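Local coordinates for BepE protein (Bartonella henselae str. Houston-1, PDB 4YK3) that is a translocated effector of a type IV secretion system, represented here by its BID domain, which probably serves as a secretion signal, at residues Q29-V34 with T121-N126; Q39-W44 with D53-K58. All blocks are in the same frame, centred on the assembly; numbering follows the deposited sequence.

Contact 1. Residues Q29-V34 with T121-N126; sequences QHNPLV and TQAQEN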
ATOM      1  N   GLN A  29      -6.482 -11.601  -1.759  1.00 73.49           N
ATOM      2  CA  GLN A  29      -5.823 -11.220  -3.007  1.00 73.11           C
ATOM      3  C   GLN A  29      -6.833 -10.691  -4.025  1.00 67.80           C
ATOM      4  O   GLN A  29      -6.543  -9.768  -4.773  1.00 67.34           O
ATOM      5  CB  GLN A  29      -5.059 -12.407  -3.592  1.00 79.19           C
ATOM      6  N   HIS A  30      -8.029 -11.269  -4.029  1.00 65.68           N
ATOM      7  CA  HIS A  30      -9.059 -10.904  -4.995  1.00 63.53           C
ATOM      8  C   HIS A  30     -10.035  -9.856  -4.471  1.00 64.25           C
ATOM      9  O   HIS A  30     -10.872  -9.359  -5.225  1.00 69.29           O
ATOM     10  CB  HIS A  30      -9.831 -12.148  -5.423  1.00 62.04           C
ATOM     11  CG  HIS A  30      -8.950 -13.307  -5.754  1.00 76.72           C
ATOM     12  ND1 HIS A  30      -8.030 -13.272  -6.780  1.00 85.67           N
ATOM     13  CD2 HIS A  30      -8.834 -14.530  -5.184  1.00 85.61           C
ATOM     14  CE1 HIS A  30      -7.390 -14.427  -6.833  1.00 93.41           C
ATOM     15  NE2 HIS A  30      -7.860 -15.208  -5.876  1.00 93.57           N
ATOM     16  N   ASN A  31      -9.948  -9.540  -3.182  1.00 51.22           N
ATOM     17  CA  ASN A  31     -10.833  -8.540  -2.602  1.00 50.57           C
ATOM     18  C   ASN A  31     -10.737  -7.251  -3.412  1.00 55.38           C
ATOM     19  O   ASN A  31      -9.635  -6.750  -3.655  1.00 56.84           O
ATOM     20  CB  ASN A  31     -10.475  -8.289  -1.136  1.00 50.25           C
ATOM     21  CG  ASN A  31     -11.402  -7.292  -0.464  1.00 56.13           C
ATOM     22  OD1 ASN A  31     -11.306  -6.085  -0.696  1.00 58.76           O
ATOM     23  ND2 ASN A  31     -12.303  -7.794   0.387  1.00 46.82           N
ATOM     24  N   PRO A  32     -11.890  -6.721  -3.844  1.00 55.73           N
ATOM     25  CA  PRO A  32     -11.892  -5.535  -4.707  1.00 54.91           C
ATOM     26  C   PRO A  32     -11.202  -4.326  -4.084  1.00 54.02           C
ATOM     27  O   PRO A  32     -10.411  -3.683  -4.765  1.00 53.71           O
ATOM     28  CB  PRO A  32     -13.390  -5.261  -4.936  1.00 54.88           C
ATOM     29  CG  PRO A  32     -14.122  -6.119  -3.943  1.00 52.07           C
ATOM     30  CD  PRO A  32     -13.245  -7.284  -3.676  1.00 51.43           C
ATOM     31  N   LEU A  33     -11.480  -4.026  -2.820  1.00 48.81           N
ATOM     32  CA  LEU A  33     -10.833  -2.889  -2.184  1.00 48.94           C
ATOM     33  C   LEU A  33      -9.322  -3.105  -2.045  1.00 44.61           C
ATOM     34  O   LEU A  33      -8.532  -2.179  -2.213  1.00 42.83           O
ATOM     35  CB  LEU A  33     -11.435  -2.622  -0.816  1.00 44.11           C
ATOM     36  CG  LEU A  33     -12.931  -2.352  -0.765  1.00 57.35           C
ATOM     37  CD1 LEU A  33     -13.340  -2.221   0.686  1.00 52.23           C
ATOM     38  CD2 LEU A  33     -13.255  -1.086  -1.540  1.00 66.20           C
ATOM     39  N   VAL A  34      -8.926  -4.328  -1.718  1.00 49.70           N
ATOM     40  CA  VAL A  34      -7.517  -4.630  -1.511  1.00 46.65           C
ATOM     41  C   VAL A  34      -6.769  -4.435  -2.816  1.00 46.38           C
ATOM     42  O   VAL A  34      -5.734  -3.771  -2.853  1.00 49.91           O
ATOM     43  CB  VAL A  34      -7.346  -6.051  -0.958  1.00 47.02           C
ATOM     44  CG1 VAL A  34      -5.876  -6.511  -1.035  1.00 43.62           C
ATOM     45  CG2 VAL A  34      -7.875  -6.098   0.467  1.00 41.20           C
ATOM     46  N   THR A 121      -6.798  -5.257   6.755  1.00 44.39           N
ATOM     47  CA  THR A 121      -7.229  -5.559   8.112  1.00 45.54           C
ATOM     48  C   THR A 121      -8.747  -5.762   8.156  1.00 43.66           C
ATOM     49  O   THR A 121      -9.243  -6.689   8.783  1.00 39.94           O
ATOM     50  CB  THR A 121      -6.803  -4.434   9.081  1.00 50.84           C
ATOM     51  OG1 THR A 121      -5.384  -4.510   9.285  1.00 48.60           O
ATOM     52  CG2 THR A 121      -7.531  -4.559  10.429  1.00 49.17           C
ATOM     53  N   GLN A 122      -9.474  -4.912   7.445  1.00 49.19           N
ATOM     54  CA  GLN A 122     -10.932  -4.980   7.428  1.00 52.09           C
ATOM     55  C   GLN A 122     -11.412  -6.253   6.735  1.00 52.68           C
ATOM     56  O   GLN A 122     -12.451  -6.803   7.081  1.00 48.73           O
ATOM     57  CB  GLN A 122     -11.479  -3.731   6.745  1.00 54.27           C
ATOM     58  CG  GLN A 122     -12.964  -3.653   6.525  1.00 62.70           C
ATOM     59  CD  GLN A 122     -13.350  -2.329   5.871  1.00 71.00           C
ATOM     60  OE1 GLN A 122     -14.067  -1.522   6.462  1.00 80.92           O
ATOM     61  NE2 GLN A 122     -12.847  -2.092   4.655  1.00 65.39           N
ATOM     62  N   ALA A 123     -10.635  -6.740   5.772  1.00 53.41           N
ATOM     63  CA  ALA A 123     -11.042  -7.927   5.025  1.00 50.69           C
ATOM     64  C   ALA A 123     -10.806  -9.174   5.851  1.00 49.74           C
ATOM     65  O   ALA A 123     -11.635 -10.086   5.844  1.00 50.51           O
ATOM     66  CB  ALA A 123     -10.293  -8.022   3.698  1.00 48.33           C
ATOM     67  N   GLN A 124      -9.670  -9.210   6.551  1.00 48.94           N
ATOM     68  CA  GLN A 124      -9.324 -10.346   7.404  1.00 51.20           C
ATOM     69  C   GLN A 124     -10.388 -10.531   8.466  1.00 48.57           C
ATOM     70  O   GLN A 124     -10.800 -11.647   8.770  1.00 47.38           O
ATOM     71  CB  GLN A 124      -7.961 -10.156   8.080  1.00 50.77           C
ATOM     72  CG  GLN A 124      -7.615 -11.311   9.029  1.00 56.18           C
ATOM     73  CD  GLN A 124      -6.377 -11.057   9.876  1.00 60.60           C
ATOM     74  OE1 GLN A 124      -6.210  -9.981  10.457  1.00 59.55           O
ATOM     75  NE2 GLN A 124      -5.494 -12.053   9.941  1.00 64.40           N
ATOM     76  N   GLU A 125     -10.832  -9.413   9.029  1.00 46.96           N
ATOM     77  CA  GLU A 125     -11.831  -9.451  10.069  1.00 49.50           C
ATOM     78  C   GLU A 125     -13.137 -10.004   9.520  1.00 49.79           C
ATOM     79  O   GLU A 125     -13.741 -10.875  10.139  1.00 53.08           O
ATOM     80  CB  GLU A 125     -12.045  -8.060  10.669  1.00 51.54           C
ATOM     81  N   ASN A 126     -13.586  -9.526   8.359  1.00 46.25           N
ATOM     82  CA  ASN A 126     -14.930  -9.915   7.955  1.00 58.28           C
ATOM     83  C   ASN A 126     -14.922 -11.340   7.379  1.00 60.14           C
ATOM     84  O   ASN A 126     -15.961 -12.016   7.368  1.00 65.58           O
ATOM     85  CB  ASN A 126     -15.568  -8.877   6.999  1.00 52.79           C
ATOM     86  CG  ASN A 126     -15.000  -8.889   5.598  1.00 54.38           C
ATOM     87  OD1 ASN A 126     -14.799  -9.936   4.997  1.00 62.02           O
ATOM     88  ND2 ASN A 126     -14.786  -7.699   5.048  1.00 48.12           N
TER

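Contact 2. Residues Q39-W44 with D53-K58; sequences QEVMHW and DVLKEK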
ATOM      1  N   GLN A  39      -3.123  -1.271  -6.335  1.00 36.48           N
ATOM      2  CA  GLN A  39      -2.846  -0.538  -7.565  1.00 37.54           C
ATOM      3  C   GLN A  39      -2.614   0.953  -7.328  1.00 45.41           C
ATOM      4  O   GLN A  39      -1.781   1.576  -7.997  1.00 45.76           O
ATOM      5  CB  GLN A  39      -3.978  -0.724  -8.563  1.00 42.17           C
ATOM      6  CG  GLN A  39      -4.038  -2.119  -9.151  1.00 56.18           C
ATOM      7  CD  GLN A  39      -2.750  -2.497  -9.862  1.00 64.42           C
ATOM      8  OE1 GLN A  39      -2.463  -2.008 -10.957  1.00 65.14           O
ATOM      9  NE2 GLN A  39      -1.967  -3.375  -9.242  1.00 66.26           N
ATOM     10  N   GLU A  40      -3.345   1.515  -6.372  1.00 41.29           N
ATOM     11  CA  GLU A  40      -3.201   2.925  -6.014  1.00 41.16           C
ATOM     12  C   GLU A  40      -1.834   3.216  -5.396  1.00 38.23           C
ATOM     13  O   GLU A  40      -1.174   4.203  -5.731  1.00 36.44           O
ATOM     14  CB  GLU A  40      -4.307   3.328  -5.036  1.00 44.94           C
ATOM     15  CG  GLU A  40      -4.517   4.807  -4.931  1.00 57.75           C
ATOM     16  CD  GLU A  40      -5.254   5.366  -6.124  1.00 59.32           C
ATOM     17  OE1 GLU A  40      -5.929   4.574  -6.808  1.00 56.92           O
ATOM     18  OE2 GLU A  40      -5.152   6.590  -6.369  1.00 58.36           O
ATOM     19  N   VAL A  41      -1.427   2.359  -4.464  1.00 35.42           N
ATOM     20  CA  VAL A  41      -0.113   2.461  -3.857  1.00 35.04           C
ATOM     21  C   VAL A  41       0.969   2.417  -4.942  1.00 38.81           C
ATOM     22  O   VAL A  41       1.894   3.214  -4.907  1.00 38.57           O
ATOM     23  CB  VAL A  41       0.091   1.349  -2.804  1.00 36.63           C
ATOM     24  CG1 VAL A  41       1.559   1.256  -2.370  1.00 33.11           C
ATOM     25  CG2 VAL A  41      -0.808   1.606  -1.592  1.00 31.34           C
ATOM     26  N   MET A  42       0.851   1.503  -5.909  1.00 33.62           N
ATOM     27  CA  MET A  42       1.901   1.384  -6.922  1.00 42.90           C
ATOM     28  C   MET A  42       1.979   2.640  -7.779  1.00 48.71           C
ATOM     29  O   MET A  42       3.070   3.067  -8.174  1.00 40.58           O
ATOM     30  CB  MET A  42       1.681   0.167  -7.822  1.00 40.79           C
ATOM     31  CG  MET A  42       1.771  -1.157  -7.084  1.00 49.69           C
ATOM     32  SD  MET A  42       1.449  -2.566  -8.150  1.00 56.55           S
ATOM     33  CE  MET A  42       2.737  -2.374  -9.389  1.00 56.76           C
ATOM     34  N   HIS A  43       0.820   3.213  -8.091  1.00 41.61           N
ATOM     35  CA  HIS A  43       0.791   4.435  -8.883  1.00 42.43           C
ATOM     36  C   HIS A  43       1.571   5.542  -8.172  1.00 42.39           C
ATOM     37  O   HIS A  43       2.423   6.199  -8.756  1.00 41.33           O
ATOM     38  CB  HIS A  43      -0.646   4.888  -9.136  1.00 42.64           C
ATOM     39  CG  HIS A  43      -0.745   6.249  -9.749  1.00 44.46           C
ATOM     40  ND1 HIS A  43      -0.565   6.474 -11.097  1.00 56.78           N
ATOM     41  CD2 HIS A  43      -0.992   7.459  -9.196  1.00 46.39           C
ATOM     42  CE1 HIS A  43      -0.706   7.762 -11.349  1.00 57.33           C
ATOM     43  NE2 HIS A  43      -0.968   8.383 -10.213  1.00 52.31           N
ATOM     44  N   TRP A  44       1.282   5.740  -6.898  1.00 37.45           N
ATOM     45  CA  TRP A  44       1.910   6.827  -6.185  1.00 39.32           C
ATOM     46  C   TRP A  44       3.368   6.503  -5.834  1.00 38.52           C
ATOM     47  O   TRP A  44       4.165   7.429  -5.667  1.00 37.86           O
ATOM     48  CB  TRP A  44       1.089   7.199  -4.937  1.00 29.41           C
ATOM     49  CG  TRP A  44      -0.240   7.821  -5.318  1.00 38.95           C
ATOM     50  CD1 TRP A  44      -1.473   7.258  -5.162  1.00 34.60           C
ATOM     51  CD2 TRP A  44      -0.463   9.089  -5.969  1.00 38.76           C
ATOM     52  NE1 TRP A  44      -2.434   8.085  -5.655  1.00 38.79           N
ATOM     53  CE2 TRP A  44      -1.853   9.215  -6.160  1.00 40.95           C
ATOM     54  CE3 TRP A  44       0.375  10.122  -6.404  1.00 41.03           C
ATOM     55  CZ2 TRP A  44      -2.437  10.341  -6.766  1.00 36.27           C
ATOM     56  CZ3 TRP A  44      -0.196  11.233  -7.007  1.00 42.60           C
ATOM     57  CH2 TRP A  44      -1.590  11.339  -7.173  1.00 44.89           C
ATOM     58  N   ASP A  53       7.187  -0.382  -8.099  1.00 35.95           N
ATOM     59  CA  ASP A  53       7.302  -1.682  -7.450  1.00 44.68           C
ATOM     60  C   ASP A  53       7.883  -1.646  -6.044  1.00 41.73           C
ATOM     61  O   ASP A  53       7.982  -2.676  -5.373  1.00 42.19           O
ATOM     62  CB  ASP A  53       8.158  -2.610  -8.315  1.00 49.79           C
ATOM     63  CG  ASP A  53       7.457  -3.009  -9.598  1.00 64.97           C
ATOM     64  OD1 ASP A  53       6.235  -2.757  -9.712  1.00 66.36           O
ATOM     65  OD2 ASP A  53       8.127  -3.562 -10.495  1.00 81.40           O
ATOM     66  N   VAL A  54       8.256  -0.459  -5.596  1.00 35.80           N
ATOM     67  CA  VAL A  54       9.054  -0.322  -4.390  1.00 38.49           C
ATOM     68  C   VAL A  54       8.382  -0.944  -3.158  1.00 38.60           C
ATOM     69  O   VAL A  54       9.043  -1.537  -2.313  1.00 37.62           O
ATOM     70  CB  VAL A  54       9.381   1.162  -4.167  1.00 40.16           C
ATOM     71  CG1 VAL A  54       9.898   1.359  -2.817  1.00 48.01           C
ATOM     72  CG2 VAL A  54      10.411   1.598  -5.179  1.00 42.61           C
ATOM     73  N   LEU A  55       7.061  -0.847  -3.074  1.00 36.39           N
ATOM     74  CA  LEU A  55       6.358  -1.415  -1.932  1.00 32.46           C
ATOM     75  C   LEU A  55       5.625  -2.723  -2.251  1.00 38.72           C
ATOM     76  O   LEU A  55       4.848  -3.230  -1.426  1.00 40.95           O
ATOM     77  CB  LEU A  55       5.364  -0.387  -1.381  1.00 33.06           C
ATOM     78  CG  LEU A  55       6.001   0.764  -0.608  1.00 33.58           C
ATOM     79  CD1 LEU A  55       4.933   1.709  -0.089  1.00 27.67           C
ATOM     80  CD2 LEU A  55       6.831   0.213   0.540  1.00 30.10           C
ATOM     81  N   LYS A  56       5.849  -3.274  -3.436  1.00 48.33           N
ATOM     82  CA  LYS A  56       5.070  -4.447  -3.837  1.00 56.44           C
ATOM     83  C   LYS A  56       5.254  -5.640  -2.898  1.00 55.53           C
ATOM     84  O   LYS A  56       4.267  -6.256  -2.447  1.00 53.09           O
ATOM     85  CB  LYS A  56       5.417  -4.855  -5.261  1.00 62.44           C
ATOM     86  CG  LYS A  56       4.725  -3.997  -6.305  1.00 63.47           C
ATOM     87  CD  LYS A  56       4.837  -4.667  -7.651  1.00 66.01           C
ATOM     88  CE  LYS A  56       4.354  -6.084  -7.555  1.00 61.98           C
ATOM     89  NZ  LYS A  56       4.247  -6.719  -8.903  1.00 77.06           N
ATOM     90  N   GLU A  57       6.507  -5.944  -2.600  1.00 51.63           N
ATOM     91  CA  GLU A  57       6.847  -7.051  -1.714  1.00 54.99           C
ATOM     92  C   GLU A  57       6.228  -6.883  -0.320  1.00 59.31           C
ATOM     93  O   GLU A  57       5.616  -7.812   0.220  1.00 56.91           O
ATOM     94  CB  GLU A  57       8.364  -7.174  -1.610  1.00 66.44           C
ATOM     95  CG  GLU A  57       8.865  -8.380  -0.842  1.00 69.52           C
ATOM     96  CD  GLU A  57      10.342  -8.636  -1.093  1.00 77.36           C
ATOM     97  OE1 GLU A  57      11.169  -7.748  -0.782  1.00 77.45           O
ATOM     98  OE2 GLU A  57      10.669  -9.716  -1.628  1.00 85.55           O
ATOM     99  N   LYS A  58       6.369  -5.693   0.252  1.00 51.83           N
ATOM    100  CA  LYS A  58       5.855  -5.441   1.587  1.00 52.74           C
ATOM    101  C   LYS A  58       4.326  -5.491   1.627  1.00 54.00           C
ATOM    102  O   LYS A  58       3.752  -5.873   2.635  1.00 49.39           O
ATOM    103  CB  LYS A  58       6.355  -4.097   2.118  1.00 51.80           C
ATOM    104  CG  LYS A  58       7.839  -4.102   2.496  1.00 66.50           C
ATOM    105  CD  LYS A  58       8.139  -3.174   3.665  1.00 70.45           C
ATOM    106  CE  LYS A  58       9.609  -3.245   4.063  1.00 83.20           C
ATOM    107  NZ  LYS A  58       9.899  -2.507   5.328  1.00 86.65           N
TER

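Contact 1. Residues Q29-V34 with T121-N126
N31 and A123 face each other where the start of helix 32-49 passes helix 97-129, with 7.7 Å between N31 CA and A123 CA, the closest pair of CA atoms across the two segments. N31 separates helix 21-30 from helix 32-49, and its extended backbone (psi 128°) breaks the helical run between them. Its side chain has two tasks. N31 is the N-cap of helix 32-49, and its amide oxygen makes the capping bond: V34 N donates to N31 OD1 over 3.1 Å, fairly straight and only slightly tilted from the carbonyl plane. With CG anti to the backbone N (chi1 -178°), the other branch of the amide is directed at the partner helix, and N31 ND2 lies 3.9 Å from A123 CB, a van der Waals contact of an amide with a methyl.

This places the capped end of one helix of the BID-domain bundle against the long helix 97-129. The A123 methyl is also met by V34, whose CG2 comes within 4.5 Å of A123 CB. M28 of helix 21-30 touches A123 as well, while R137 packs on N31. Nearer the surface, Q122 reaches over with its chain extended beyond CG, bringing its NE2 to 4.0 Å from L33 CD1; the amide and the leucine branch meet obliquely, in a loose van der Waals contact.

Contact 2. Residues Q39-W44 with D53-K58
M42 carries most of the contact, reaching from helix 32-49 to the turn that leads into helix 56-64; the closest pair of CA atoms across the two segments is that of M42 and D53, 6.2 Å apart. From CB the side chain leaves with CG anti to the carbonyl carbon (chi1 -64°). M42 CG then runs beside the lysine chain, 4.2 Å from K56 CG. The sulfur lies alongside the CG–CD bond of K56, with 4.0 Å from M42 SD to K56 CD and the same to K56 CG. A bend at chi3 (59°) turns the terminal methyl, M42 CE, which lies 3.6 Å from K56 CD and 3.5 Å from D53 OD1. The methyl faces both, lying against the aliphatic part of K56 and beside the D53 carboxylate, with the two neighbours on the same side of it. Within the turn, K56 N donates to D53 O over 2.9 Å, an i to i+3 bond.

One residue back in the helix, V41 makes the buried part of the contact. V41 CG1 rests 4.1 Å from L55 CD1, the two side chains meeting at about a right angle. L55 occupies the N-cap position of helix 56-64, yet its side chain points inward, as a core residue would. Two consecutive helices of the helical BID domain thus pack across their short connection, with an apolar pair inside and M42 and K56 toward the partly exposed side. Around this apolar pair, V41 also packs on A112 and L113 of helix 97-129 and on M59 of helix 56-64, while L55 lies against L72 and V76 of helix 69-78.

Overall arrangement
From the N terminus, helix 21-30 gives way at residues 29-34 to helix 32-49, which supplies one side of both contacts. Contact 2 closes the shorter loop: eight residues after 39-44, the chain has turned back and 53-58 starts helix 56-64. It then runs through helix 69-78 and the antiparallel strands 90-91 and 94-95 before helix 97-129 reaches residues 121-126 and closes contact 1. Contact 2 is therefore nested within contact 1, and the two do not cross. Their centres are about 17 Å apart and they do not touch. Contact 1 ties the beginning of helix 32-49 to the late part of helix 97-129, contact 2 its middle to the next helix in sequence.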